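Side-chain contacts in methyltransferase-like protein of unknown function (Silicibacter pomeroyi DSS-3, PDB 3CVO), which is of uncharacterised function but, as a class I methyltransferase-like protein, probably binds S-adenosylmethionine and transfers its methyl group to a substrate not yet known: residues M26-A31 against T43-E48; A62-M67 against V82-T87; G135-T140 against V148-D153. One frame throughout, in Å; residues are numbered along the deposited sequence.

In the fold
From the N terminus, interaction 1 closes first, bringing helix 18-30 against helix 41-47 round strand 33-37. Interaction 2 then closes the crossover from helix 61-73 to strand 81-86, at one border of the sheet. Interaction 3 comes last, where helix 133-143 turns back along strand 148-152. The three follow one another in series, neither nested nor crossing. Thr43 and Ala47 of interaction 1 pack on Val82, and Thr43 also on Met67 and Ile84, which joins the first two contacts into one continuous patch of helices 41-47 and 61-73 on strand 81-86. Ala27 touches Leu151, whereas Leu150 faces helix 133-143, placing interaction 3 on the opposite face of the same sheet.

Interaction 1. Residues M26-A31 against T43-E48; sequences MAYEEA and TVVAAE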
loop_
_atom_site.group_PDB
_atom_site.type_symbol
_atom_site.label_atom_id
_atom_site.label_comp_id
_atom_site.label_asym_id
_atom_site.label_seq_id
_atom_site.Cartn_x
_atom_site.Cartn_y
_atom_site.Cartn_z
HETATM N N MSE A 26 -27.645 8.173 -16.939
HETATM C CA MSE A 26 -27.165 7.942 -18.298
HETATM C C MSE A 26 -25.979 6.969 -18.287
HETATM O O MSE A 26 -25.922 6.071 -19.116
HETATM C CB MSE A 26 -26.788 9.244 -18.985
HETATM C CG MSE A 26 -27.998 10.080 -19.357
HETATM SE SE MSE A 26 -27.502 11.852 -20.040
HETATM C CE MSE A 26 -29.332 12.577 -20.236
ATOM N N ALA A 27 -25.073 7.122 -17.314
ATOM C CA ALA A 27 -23.876 6.284 -17.226
ATOM C C ALA A 27 -24.306 4.854 -16.996
ATOM O O ALA A 27 -23.782 3.917 -17.592
ATOM C CB ALA A 27 -22.948 6.750 -16.073
ATOM N N TYR A 28 -25.274 4.707 -16.104
ATOM C CA TYR A 28 -25.777 3.392 -15.690
ATOM C C TYR A 28 -26.552 2.716 -16.828
ATOM O O TYR A 28 -26.539 1.491 -16.982
ATOM C CB TYR A 28 -26.672 3.508 -14.440
ATOM C CG TYR A 28 -25.902 3.602 -13.130
ATOM C CD1 TYR A 28 -24.552 3.937 -13.100
ATOM C CD2 TYR A 28 -26.515 3.310 -11.925
ATOM C CE1 TYR A 28 -23.851 3.978 -11.902
ATOM C CE2 TYR A 28 -25.824 3.353 -10.722
ATOM C CZ TYR A 28 -24.494 3.694 -10.702
ATOM O OH TYR A 28 -23.765 3.744 -9.475
ATOM N N GLU A 29 -27.210 3.544 -17.630
ATOM C CA GLU A 29 -27.997 3.051 -18.768
ATOM C C GLU A 29 -27.047 2.463 -19.774
ATOM O O GLU A 29 -27.304 1.410 -20.345
ATOM C CB GLU A 29 -28.878 4.145 -19.385
ATOM C CG GLU A 29 -30.071 4.401 -18.493
ATOM C CD GLU A 29 -31.036 5.476 -18.980
ATOM O OE1 GLU A 29 -30.675 6.291 -19.865
ATOM O OE2 GLU A 29 -32.164 5.514 -18.437
ATOM N N GLU A 30 -25.914 3.130 -19.926
ATOM C CA GLU A 30 -24.906 2.776 -20.931
ATOM C C GLU A 30 -24.047 1.576 -20.501
ATOM O O GLU A 30 -23.546 0.852 -21.326
ATOM C CB GLU A 30 -23.987 3.971 -21.276
ATOM C CG GLU A 30 -24.584 5.005 -22.224
ATOM N N ALA A 31 -23.853 1.406 -19.204
ATOM C CA ALA A 31 -23.044 0.304 -18.631
ATOM C C ALA A 31 -23.790 -1.019 -18.581
ATOM O O ALA A 31 -25.010 -1.053 -18.450
ATOM C CB ALA A 31 -22.646 0.669 -17.181
ATOM N N THR A 43 -27.972 2.754 -6.160
ATOM C CA THR A 43 -28.086 1.319 -6.293
ATOM C C THR A 43 -29.478 0.963 -6.783
ATOM O O THR A 43 -29.640 0.065 -7.591
ATOM C CB THR A 43 -27.872 0.621 -4.927
ATOM O OG1 THR A 43 -26.677 1.139 -4.289
ATOM C CG2 THR A 43 -27.762 -0.887 -5.130
ATOM N N VAL A 44 -30.476 1.700 -6.283
ATOM C CA VAL A 44 -31.884 1.529 -6.717
ATOM C C VAL A 44 -32.010 1.927 -8.181
ATOM O O VAL A 44 -32.663 1.258 -8.963
ATOM C CB VAL A 44 -32.877 2.342 -5.825
ATOM C CG1 VAL A 44 -34.324 2.288 -6.386
ATOM C CG2 VAL A 44 -32.831 1.829 -4.381
ATOM N N VAL A 45 -31.359 3.021 -8.542
ATOM C CA VAL A 45 -31.307 3.452 -9.938
ATOM C C VAL A 45 -30.788 2.335 -10.850
ATOM O O VAL A 45 -31.340 2.091 -11.931
ATOM C CB VAL A 45 -30.472 4.730 -10.175
ATOM C CG1 VAL A 45 -30.317 4.969 -11.686
ATOM C CG2 VAL A 45 -31.113 5.938 -9.499
ATOM N N ALA A 46 -29.781 1.617 -10.378
ATOM C CA ALA A 46 -29.167 0.541 -11.165
ATOM C C ALA A 46 -30.080 -0.688 -11.223
ATOM O O ALA A 46 -30.264 -1.325 -12.276
ATOM C CB ALA A 46 -27.808 0.157 -10.577
ATOM N N ALA A 47 -30.665 -0.989 -10.068
ATOM C CA ALA A 47 -31.533 -2.146 -9.881
ATOM C C ALA A 47 -32.745 -2.120 -10.797
ATOM O O ALA A 47 -33.275 -3.157 -11.169
ATOM C CB ALA A 47 -31.997 -2.235 -8.416
ATOM N N GLU A 48 -33.182 -0.915 -11.133
ATOM C CA GLU A 48 -34.431 -0.712 -11.847
ATOM C C GLU A 48 -34.230 -0.750 -13.340
ATOM O O GLU A 48 -35.171 -0.701 -14.097
ATOM C CB GLU A 48 -35.072 0.606 -11.431
ATOM C CG GLU A 48 -35.557 0.553 -9.994
ATOM C CD GLU A 48 -36.366 1.772 -9.580
ATOM O OE1 GLU A 48 -36.172 2.873 -10.166
ATOM O OE2 GLU A 48 -37.187 1.603 -8.648
#
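Tyr28 and Ala46 form the centre of a small, buried helix-helix contact, in which an aromatic ring of helix 18-30 packs against helix 41-47 on one face of the central sheet. Their CA atoms are 6.3 Å apart, the shortest such separation between the two segments. The ring presents its CD2/CE2 side: Tyr28 CD2 lies 3.7 Å from Ala46 CB, and Tyr28 CE2 is almost as close to the same methyl, at 3.8 Å. Val45 adds one branch only, its CG1 standing 4.2 Å from Tyr28 CD2. Both aliphatic groups meet the ring obliquely. With CG anti to its own carbonyl carbon (chi1 -81°), the tyrosine reaches across to the second helix, and its far end continues to Glu36, where OH is hydrogen-bonded to OE2. The other carboxylate oxygen of Glu36 pairs with Thr43 OG1, so one acidic side chain links both helices from the end of strand 33-37. This strand, the glycine-rich turn that follows it and helix 41-47 occupy the place of the first beta-alpha unit of class I methyltransferases, where the turn commonly binds S-adenosylmethionine; a similar role is likely here. Val125 and Leu127 of strand 125-128 also touch Tyr28 and supply the sheet side of the packing, while Lys52 NZ donates hydrogen bonds to the carbonyl oxygens of Glu29 and Ala31 at the C-terminal end of helix 18-30.

Interaction 2. Residues A62-M67 against V82-T87; sequences AWARMM and VNIVWT. With SO4 (sulfate ion), chain E; EDO (1,2-ethanediol), chain I.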
loop_
_atom_site.group_PDB
_atom_site.type_symbol
_atom_site.label_atom_id
_atom_site.label_comp_id
_atom_site.label_asym_id
_atom_site.label_seq_id
_atom_site.Cartn_x
_atom_site.Cartn_y
_atom_site.Cartn_z
ATOM N N ALA A 62 -25.425 -2.324 9.137
ATOM C CA ALA A 62 -26.876 -2.163 9.365
ATOM C C ALA A 62 -27.570 -1.563 8.150
ATOM O O ALA A 62 -28.676 -1.965 7.782
ATOM C CB ALA A 62 -27.155 -1.365 10.653
ATOM N N TRP A 63 -26.876 -0.660 7.479
ATOM C CA TRP A 63 -27.377 -0.117 6.228
ATOM C C TRP A 63 -27.330 -1.157 5.111
ATOM O O TRP A 63 -28.283 -1.281 4.356
ATOM C CB TRP A 63 -26.613 1.138 5.847
ATOM C CG TRP A 63 -27.041 1.769 4.591
ATOM C CD1 TRP A 63 -26.310 1.868 3.459
ATOM C CD2 TRP A 63 -28.289 2.437 4.326
ATOM N NE1 TRP A 63 -27.004 2.550 2.509
ATOM C CE2 TRP A 63 -28.219 2.921 3.014
ATOM C CE3 TRP A 63 -29.447 2.670 5.069
ATOM C CZ2 TRP A 63 -29.286 3.596 2.389
ATOM C CZ3 TRP A 63 -30.503 3.350 4.458
ATOM C CH2 TRP A 63 -30.410 3.802 3.126
ATOM N N ALA A 64 -26.270 -1.960 5.044
ATOM C CA ALA A 64 -26.234 -3.039 4.063
ATOM C C ALA A 64 -27.425 -3.979 4.249
ATOM O O ALA A 64 -28.050 -4.404 3.297
ATOM C CB ALA A 64 -24.882 -3.840 4.107
ATOM N N ARG A 65 -27.767 -4.245 5.498
ATOM C CA ARG A 65 -28.874 -5.155 5.826
ATOM C C ARG A 65 -30.196 -4.544 5.361
ATOM O O ARG A 65 -31.047 -5.204 4.753
ATOM C CB ARG A 65 -28.918 -5.421 7.320
ATOM C CG ARG A 65 -29.866 -6.506 7.718
ATOM C CD ARG A 65 -29.936 -6.568 9.234
ATOM N NE ARG A 65 -28.666 -7.036 9.793
ATOM C CZ ARG A 65 -27.895 -6.352 10.636
ATOM N NH1 ARG A 65 -28.237 -5.142 11.050
ATOM N NH2 ARG A 65 -26.758 -6.892 11.068
HETATM N N MSE A 66 -30.330 -3.255 5.578
HETATM C CA MSE A 66 -31.513 -2.532 5.050
HETATM C C MSE A 66 -31.609 -2.563 3.524
HETATM O O MSE A 66 -32.687 -2.756 2.989
HETATM C CB MSE A 66 -31.556 -1.086 5.548
HETATM C CG MSE A 66 -31.958 -1.020 6.988
HETATM SE SE MSE A 66 -31.940 0.798 7.737
HETATM C CE MSE A 66 -33.363 1.545 6.637
HETATM N N MSE A 67 -30.494 -2.350 2.834
HETATM C CA MSE A 67 -30.477 -2.345 1.360
HETATM C C MSE A 67 -30.879 -3.729 0.840
HETATM O O MSE A 67 -31.637 -3.862 -0.130
HETATM C CB MSE A 67 -29.094 -1.948 0.837
HETATM C CG MSE A 67 -28.748 -0.500 1.089
HETATM SE SE MSE A 67 -29.918 0.742 0.202
HETATM C CE MSE A 67 -29.820 0.042 -1.636
ATOM N N VAL A 82 -28.055 -7.703 -8.193
ATOM C CA VAL A 82 -27.470 -6.684 -7.329
ATOM C C VAL A 82 -26.872 -7.337 -6.102
ATOM O O VAL A 82 -27.570 -8.008 -5.336
ATOM C CB VAL A 82 -28.525 -5.639 -6.925
ATOM C CG1 VAL A 82 -27.910 -4.593 -5.982
ATOM C CG2 VAL A 82 -29.122 -5.000 -8.169
ATOM N N ASN A 83 -25.567 -7.146 -5.916
ATOM C CA ASN A 83 -24.870 -7.712 -4.763
ATOM C C ASN A 83 -24.335 -6.631 -3.851
ATOM O O ASN A 83 -23.395 -5.934 -4.170
ATOM C CB ASN A 83 -23.719 -8.641 -5.198
ATOM C CG ASN A 83 -24.190 -9.753 -6.107
ATOM O OD1 ASN A 83 -23.676 -9.924 -7.210
ATOM N ND2 ASN A 83 -25.198 -10.478 -5.676
ATOM N N ILE A 84 -24.936 -6.550 -2.679
ATOM C CA ILE A 84 -24.527 -5.600 -1.648
ATOM C C ILE A 84 -23.473 -6.298 -0.807
ATOM O O ILE A 84 -23.721 -7.361 -0.251
ATOM C CB ILE A 84 -25.700 -5.200 -0.704
ATOM C CG1 ILE A 84 -26.880 -4.607 -1.485
ATOM C CG2 ILE A 84 -25.182 -4.257 0.413
ATOM C CD1 ILE A 84 -26.545 -3.342 -2.258
ATOM N N VAL A 85 -22.281 -5.710 -0.760
ATOM C CA VAL A 85 -21.116 -6.348 -0.108
ATOM C C VAL A 85 -20.654 -5.548 1.100
ATOM O O VAL A 85 -19.947 -4.575 0.973
ATOM C CB VAL A 85 -19.932 -6.559 -1.102
ATOM C CG1 VAL A 85 -18.788 -7.356 -0.419
ATOM C CG2 VAL A 85 -20.369 -7.263 -2.385
ATOM N N TRP A 86 -21.127 -5.967 2.275
ATOM C CA TRP A 86 -20.647 -5.418 3.554
ATOM C C TRP A 86 -19.156 -5.749 3.657
ATOM O O TRP A 86 -18.749 -6.882 3.573
ATOM C CB TRP A 86 -21.441 -5.891 4.773
ATOM C CG TRP A 86 -20.815 -5.350 5.991
ATOM C CD1 TRP A 86 -20.579 -4.025 6.277
ATOM C CD2 TRP A 86 -20.213 -6.095 7.036
ATOM N NE1 TRP A 86 -19.890 -3.908 7.451
ATOM C CE2 TRP A 86 -19.656 -5.164 7.948
ATOM C CE3 TRP A 86 -20.059 -7.457 7.286
ATOM C CZ2 TRP A 86 -18.994 -5.560 9.082
ATOM C CZ3 TRP A 86 -19.436 -7.834 8.428
ATOM C CH2 TRP A 86 -18.926 -6.897 9.328
ATOM N N THR A 87 -18.369 -4.693 3.770
ATOM C CA THR A 87 -16.918 -4.764 3.873
ATOM C C THR A 87 -16.504 -4.137 5.197
ATOM O O THR A 87 -16.622 -2.963 5.398
ATOM C CB THR A 87 -16.304 -4.086 2.641
ATOM O OG1 THR A 87 -16.918 -4.661 1.471
ATOM C CG2 THR A 87 -14.793 -4.277 2.570
HETATM S S SO4 E . -25.348 -4.036 13.284
HETATM O O1 SO4 E . -24.962 -4.838 14.448
HETATM O O2 SO4 E . -24.739 -2.699 13.352
HETATM O O3 SO4 E . -26.806 -3.899 13.273
HETATM O O4 SO4 E . -24.924 -4.721 12.076
HETATM C C1 EDO I . -26.046 -10.516 9.820
HETATM O O1 EDO I . -25.956 -9.116 9.580
HETATM C C2 EDO I . -27.441 -10.916 9.409
HETATM O O2 EDO I . -27.881 -9.935 8.468
#
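Ala64 sits over Ile84 at the tight centre of this helix-on-strand contact, its CB 3.7 Å from Ile84 CG2. CG2, anti to the backbone N of Ile84, points forward along the strand beneath Ala64, while CG1 points back and comes within 4.2 Å of Met67 CB. The axes of helix 62-67 and strand 82-86, nearly antiparallel at 165°, approach to 8.5 Å, consistent with the small alanine between them. Toward Trp86 the packing thins: of Trp86 only CB comes near, 4.1 Å from Ala64 CB, and the indole passes on to hydrogen-bond through NE1 to Ser59 O. The helix face turned from the strand is exposed. There Arg65 holds a sulfate at its guanidinium edge, with NH1 2.9 Å from O3 and NH2 bonding to O4, and a 1,2-ethanediol, whose O1 is 2.8 Å from NH2; both molecules are probably from the crystallisation liquor. Within the beta-alpha-beta unit of strand 53-58, helix 61-73 and strand 81-86, the contact covers one face of strand 81-86, one of the two outermost in the sheet, with Glu58 of the neighbouring strand touching Ala64 and Thr43 of helix 41-47 packing on both Met67 and Ile84.

Interaction 3. Residues G135-T140 against V148-D153; sequences GCALAT and VTLLFD
Helix 135-140 runs back along strand 148-152, the two directions 176° apart and their axes 10.2 Å from each other, with Ala137 and Leu150 the nearest residues at 7.7 Å between CA atoms. Every second residue of the strand, Val148, Leu150 and Phe152, faces the helix, which answers with Ala137 and Thr140, one turn apart. Ala137 CB lies 4.1 Å from Phe152 CE2 and meets the ring obliquely; the ring in turn makes an edge-to-face contact with Tyr155. Leu150 CD1 lies between the two helix residues, 4.0 Å from Ala137 CA and 3.8 Å from Thr140 OG1. Thr140 divides its work by branch. Its CG2, anti to the backbone N, reaches down to Val148 CG2 at 3.9 Å. OG1, anti to the carbonyl carbon (chi1 -62°), bonds to Cys136 O at 2.9 Å, so that the buried hydroxyl is satisfied inside its own helix. Cys136 O also accepts from Thr140 N, the two donors arriving on opposite faces of the carbonyl plane. Exchanging this threonine for an alanine removes CG2 and OG1, which would probably open a gap beside Val148 and Leu150 and deprive Cys136 O of its second donor. Leu168 of helix 165-168 flanks Ala137 and Leu150, while Val126 of strand 125-128 packs on Thr140 and Leu150. The helix is thus the connection between parallel neighbours 125-128 and 148-152, a beta-alpha-beta crossover of the Rossmann-like fold found in class I methyltransferases.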
loop_
_atom_site.group_PDB
_atom_site.type_symbol
_atom_site.label_atom_id
_atom_site.label_comp_id
_atom_site.label_asym_id
_atom_site.label_seq_id
_atom_site.Cartn_x
_atom_site.Cartn_y
_atom_site.Cartn_z
ATOM N N GLY A 135 -8.859 6.705 -2.375
ATOM C CA GLY A 135 -8.320 5.357 -2.437
ATOM C C GLY A 135 -9.059 4.485 -3.448
ATOM O O GLY A 135 -8.458 3.711 -4.165
ATOM N N CYS A 136 -10.375 4.642 -3.491
ATOM C CA CYS A 136 -11.236 3.858 -4.378
ATOM C C CYS A 136 -10.989 4.295 -5.828
ATOM O O CYS A 136 -10.968 3.481 -6.770
ATOM C CB CYS A 136 -12.690 4.056 -4.061
ATOM S SG CYS A 136 -13.223 3.414 -2.444
ATOM N N ALA A 137 -10.778 5.583 -6.000
ATOM C CA ALA A 137 -10.540 6.107 -7.337
ATOM C C ALA A 137 -9.228 5.567 -7.917
ATOM O O ALA A 137 -9.143 5.117 -9.091
ATOM C CB ALA A 137 -10.568 7.666 -7.355
ATOM N N LEU A 138 -8.202 5.612 -7.081
ATOM C CA LEU A 138 -6.867 5.059 -7.437
ATOM C C LEU A 138 -6.876 3.555 -7.614
ATOM O O LEU A 138 -6.270 3.060 -8.535
ATOM C CB LEU A 138 -5.764 5.493 -6.447
ATOM C CG LEU A 138 -5.520 7.009 -6.379
ATOM C CD1 LEU A 138 -4.308 7.230 -5.409
ATOM C CD2 LEU A 138 -5.338 7.660 -7.716
ATOM N N ALA A 139 -7.580 2.852 -6.745
ATOM C CA ALA A 139 -7.740 1.411 -6.847
ATOM C C ALA A 139 -8.293 1.033 -8.221
ATOM O O ALA A 139 -7.776 0.153 -8.866
ATOM C CB ALA A 139 -8.624 0.884 -5.732
ATOM N N THR A 140 -9.245 1.831 -8.704
ATOM C CA THR A 140 -9.869 1.571 -9.987
ATOM C C THR A 140 -8.823 1.780 -11.059
ATOM O O THR A 140 -8.614 0.922 -11.907
ATOM C CB THR A 140 -11.084 2.500 -10.213
ATOM O OG1 THR A 140 -12.049 2.227 -9.196
ATOM C CG2 THR A 140 -11.700 2.317 -11.608
ATOM N N VAL A 148 -12.621 2.644 -18.246
ATOM C CA VAL A 148 -13.932 2.834 -17.599
ATOM C C VAL A 148 -14.298 4.303 -17.410
ATOM O O VAL A 148 -13.460 5.225 -17.503
ATOM C CB VAL A 148 -14.023 2.101 -16.247
ATOM C CG1 VAL A 148 -13.647 0.636 -16.399
ATOM C CG2 VAL A 148 -13.169 2.772 -15.177
ATOM N N THR A 149 -15.593 4.515 -17.191
ATOM C CA THR A 149 -16.079 5.773 -16.635
ATOM C C THR A 149 -16.111 5.652 -15.138
ATOM O O THR A 149 -16.591 4.667 -14.583
ATOM C CB THR A 149 -17.501 6.115 -17.133
ATOM O OG1 THR A 149 -17.450 6.278 -18.539
ATOM C CG2 THR A 149 -18.038 7.406 -16.474
ATOM N N LEU A 150 -15.539 6.659 -14.499
ATOM C CA LEU A 150 -15.602 6.806 -13.033
ATOM C C LEU A 150 -16.320 8.080 -12.685
ATOM O O LEU A 150 -16.043 9.160 -13.183
ATOM C CB LEU A 150 -14.201 6.721 -12.383
ATOM C CG LEU A 150 -14.264 6.685 -10.847
ATOM C CD1 LEU A 150 -13.210 5.715 -10.278
ATOM C CD2 LEU A 150 -14.128 8.041 -10.198
ATOM N N LEU A 151 -17.335 7.937 -11.848
ATOM C CA LEU A 151 -18.102 9.070 -11.350
ATOM C C LEU A 151 -17.741 9.269 -9.880
ATOM O O LEU A 151 -17.821 8.349 -9.067
ATOM C CB LEU A 151 -19.606 8.811 -11.481
ATOM C CG LEU A 151 -20.177 8.432 -12.853
ATOM C CD1 LEU A 151 -21.664 8.091 -12.773
ATOM C CD2 LEU A 151 -19.858 9.532 -13.906
ATOM N N PHE A 152 -17.285 10.455 -9.558
ATOM C CA PHE A 152 -16.791 10.740 -8.212
ATOM C C PHE A 152 -17.714 11.836 -7.653
ATOM O O PHE A 152 -17.665 13.003 -8.056
ATOM C CB PHE A 152 -15.343 11.193 -8.323
ATOM C CG PHE A 152 -14.547 11.263 -7.020
ATOM C CD1 PHE A 152 -15.065 11.826 -5.888
ATOM C CD2 PHE A 152 -13.236 10.791 -6.973
ATOM C CE1 PHE A 152 -14.315 11.941 -4.727
ATOM C CE2 PHE A 152 -12.474 10.899 -5.822
ATOM C CZ PHE A 152 -13.028 11.472 -4.689
ATOM N N ASP A 153 -18.555 11.452 -6.708
ATOM C CA ASP A 153 -19.497 12.407 -6.134
ATOM C C ASP A 153 -18.856 13.310 -5.076
ATOM O O ASP A 153 -17.922 12.910 -4.377
ATOM C CB ASP A 153 -20.704 11.713 -5.546
ATOM C CG ASP A 153 -21.918 12.632 -5.458
ATOM O OD1 ASP A 153 -21.975 13.724 -6.114
ATOM O OD2 ASP A 153 -22.844 12.242 -4.727
#